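Local structure of clostripain-related protein (Bacteroides thetaiotaomicron, 6N9J) at residues Ala76-Gln81 against Met89-Thr94. The protein is a secreted C11 cysteine protease of the clostripain family that probably cleaves peptide bonds in protein substrates. Sequence-based numbering, arbitrary orientation.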
loop_
_atom_site.group_PDB
_atom_site.type_symbol
_atom_site.label_atom_id
_atom_site.label_comp_id
_atom_site.label_asym_id
_atom_site.label_seq_id
_atom_site.Cartn_x
_atom_site.Cartn_y
_atom_site.Cartn_z
ATOM N N ALA A 76 -5.925 -24.261 2.101
ATOM C CA ALA A 76 -4.955 -24.734 3.074
ATOM C C ALA A 76 -5.193 -24.096 4.439
ATOM O O ALA A 76 -5.714 -22.989 4.561
ATOM C CB ALA A 76 -3.533 -24.461 2.587
ATOM N N THR A 77 -4.818 -24.829 5.470
ATOM C CA THR A 77 -4.965 -24.354 6.821
ATOM C C THR A 77 -3.579 -24.430 7.440
ATOM O O THR A 77 -2.736 -25.219 6.989
ATOM C CB THR A 77 -5.996 -25.188 7.608
ATOM O OG1 THR A 77 -6.354 -24.502 8.814
ATOM C CG2 THR A 77 -5.435 -26.570 7.937
ATOM N N TYR A 78 -3.332 -23.602 8.448
ATOM C CA TYR A 78 -1.998 -23.511 9.026
ATOM C C TYR A 78 -2.014 -23.503 10.548
ATOM O O TYR A 78 -3.002 -23.103 11.168
ATOM C CB TYR A 78 -1.292 -22.244 8.535
ATOM C CG TYR A 78 -1.245 -22.087 7.034
ATOM C CD1 TYR A 78 -2.287 -21.467 6.344
ATOM C CD2 TYR A 78 -0.153 -22.542 6.303
ATOM C CE1 TYR A 78 -2.245 -21.324 4.963
ATOM C CE2 TYR A 78 -0.098 -22.393 4.919
ATOM C CZ TYR A 78 -1.147 -21.791 4.257
ATOM O OH TYR A 78 -1.089 -21.654 2.886
ATOM N N ASP A 79 -0.911 -23.939 11.150
ATOM C CA ASP A 79 -0.671 -23.657 12.561
ATOM C C ASP A 79 -0.487 -22.159 12.728
ATOM O O ASP A 79 -0.217 -21.460 11.754
ATOM C CB ASP A 79 0.561 -24.398 13.081
ATOM C CG ASP A 79 0.284 -25.853 13.380
ATOM O OD1 ASP A 79 -0.315 -26.137 14.441
ATOM O OD2 ASP A 79 0.675 -26.711 12.562
ATOM N N ALA A 80 -0.645 -21.665 13.953
ATOM C CA ALA A 80 -0.295 -20.281 14.265
ATOM C C ALA A 80 1.105 -20.001 13.743
ATOM O O ALA A 80 2.028 -20.768 14.011
ATOM C CB ALA A 80 -0.373 -20.024 15.768
ATOM N N GLN A 81 1.259 -18.930 12.971
ATOM C CA GLN A 81 2.555 -18.658 12.361
ATOM C C GLN A 81 2.815 -17.178 12.147
ATOM O O GLN A 81 1.903 -16.362 12.202
ATOM C CB GLN A 81 2.668 -19.394 11.028
ATOM C CG GLN A 81 1.623 -18.996 10.012
ATOM C CD GLN A 81 1.719 -19.842 8.754
ATOM O OE1 GLN A 81 2.494 -20.802 8.696
ATOM N NE2 GLN A 81 0.934 -19.495 7.743
ATOM N N MET A 89 5.347 -16.427 3.919
ATOM C CA MET A 89 4.701 -15.695 2.832
ATOM C C MET A 89 4.956 -16.354 1.492
ATOM O O MET A 89 4.073 -16.408 0.651
ATOM C CB MET A 89 5.192 -14.236 2.780
ATOM C CG MET A 89 4.641 -13.439 1.593
ATOM S SD MET A 89 5.100 -11.677 1.516
ATOM C CE MET A 89 4.209 -11.058 2.931
ATOM N N LYS A 90 6.181 -16.826 1.301
ATOM C CA LYS A 90 6.542 -17.580 0.113
ATOM C C LYS A 90 5.678 -18.832 -0.029
ATOM O O LYS A 90 5.159 -19.115 -1.112
ATOM C CB LYS A 90 8.023 -17.961 0.153
ATOM C CG LYS A 90 8.974 -16.829 -0.228
ATOM C CD LYS A 90 10.412 -17.302 -0.166
ATOM C CE LYS A 90 11.332 -16.366 -0.914
ATOM N NZ LYS A 90 12.687 -16.977 -1.032
ATOM N N ASN A 91 5.509 -19.569 1.062
ATOM C CA ASN A 91 4.685 -20.779 1.030
ATOM C C ASN A 91 3.232 -20.453 0.681
ATOM O O ASN A 91 2.602 -21.148 -0.132
ATOM C CB ASN A 91 4.762 -21.519 2.368
ATOM C CG ASN A 91 3.919 -22.798 2.390
ATOM O OD1 ASN A 91 2.816 -22.817 2.940
ATOM N ND2 ASN A 91 4.440 -23.870 1.795
ATOM N N VAL A 92 2.703 -19.387 1.283
ATOM C CA VAL A 92 1.351 -18.948 0.963
ATOM C C VAL A 92 1.233 -18.631 -0.521
ATOM O O VAL A 92 0.295 -19.082 -1.177
ATOM C CB VAL A 92 0.942 -17.707 1.775
ATOM C CG1 VAL A 92 -0.409 -17.180 1.297
ATOM C CG2 VAL A 92 0.911 -18.031 3.256
ATOM N N PHE A 93 2.183 -17.848 -1.039
ATOM C CA PHE A 93 2.217 -17.472 -2.455
ATOM C C PHE A 93 2.255 -18.680 -3.377
ATOM O O PHE A 93 1.480 -18.780 -4.313
ATOM C CB PHE A 93 3.447 -16.614 -2.769
ATOM C CG PHE A 93 3.357 -15.188 -2.285
ATOM C CD1 PHE A 93 2.156 -14.649 -1.868
ATOM C CD2 PHE A 93 4.488 -14.380 -2.274
ATOM C CE1 PHE A 93 2.082 -13.336 -1.431
ATOM C CE2 PHE A 93 4.422 -13.064 -1.829
ATOM C CZ PHE A 93 3.209 -12.544 -1.414
ATOM N N THR A 94 3.209 -19.568 -3.123
ATOM C CA THR A 94 3.449 -20.725 -3.962
ATOM C C THR A 94 2.191 -21.576 -4.073
ATOM O O THR A 94 1.811 -21.994 -5.161
ATOM C CB THR A 94 4.608 -21.567 -3.412
ATOM O OG1 THR A 94 5.817 -20.799 -3.484
ATOM C CG2 THR A 94 4.783 -22.840 -4.217
#
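Tyr-78 carries this contact, reaching from the connection that follows edge strand 76-77 to helix 86-99 of the clan CD caspase-like alpha/beta fold. Its CE2 lies 3.5 Å from OD1 of Asn-91, and the oxygen sits at the ring edge near the ring plane. Ring and amide planes are 87° apart, so the amide stands almost upright against the ring. The phenol end continues toward Val-92, where Tyr-78 OH is 4.1 Å from Val-92 CA. Tyr-78 CZ is 4.4 Å from Val-92 CG2, again a distance of loose van der Waals packing. Only 121 Å² is buried in total, both sides summed, which marks a light contact.

Torsions explain the meeting. Tyr-78 has CG anti to its carbonyl carbon (chi1 -54°), directing the ring at the helix. Asn-91 has CG anti to the backbone N, which carries the amide out toward Tyr-78, and the turn about CB-CG then presents OD1 to CE2. Nearby, Gln-81 NE2 is hydrogen-bonded to Tyr-51 OH.

Further out, Tyr-78 is held to Pro-58 by a backbone hydrogen bond. Val-92 touches both the phenol end of Tyr-78 and Tyr-16 of strand 9-18. Within the helix, Lys-90 O accepts from Thr-94, one turn later, through both N (2.8 Å) and OG1 (3.0 Å), the hydroxyl lying 43° out of the carbonyl plane.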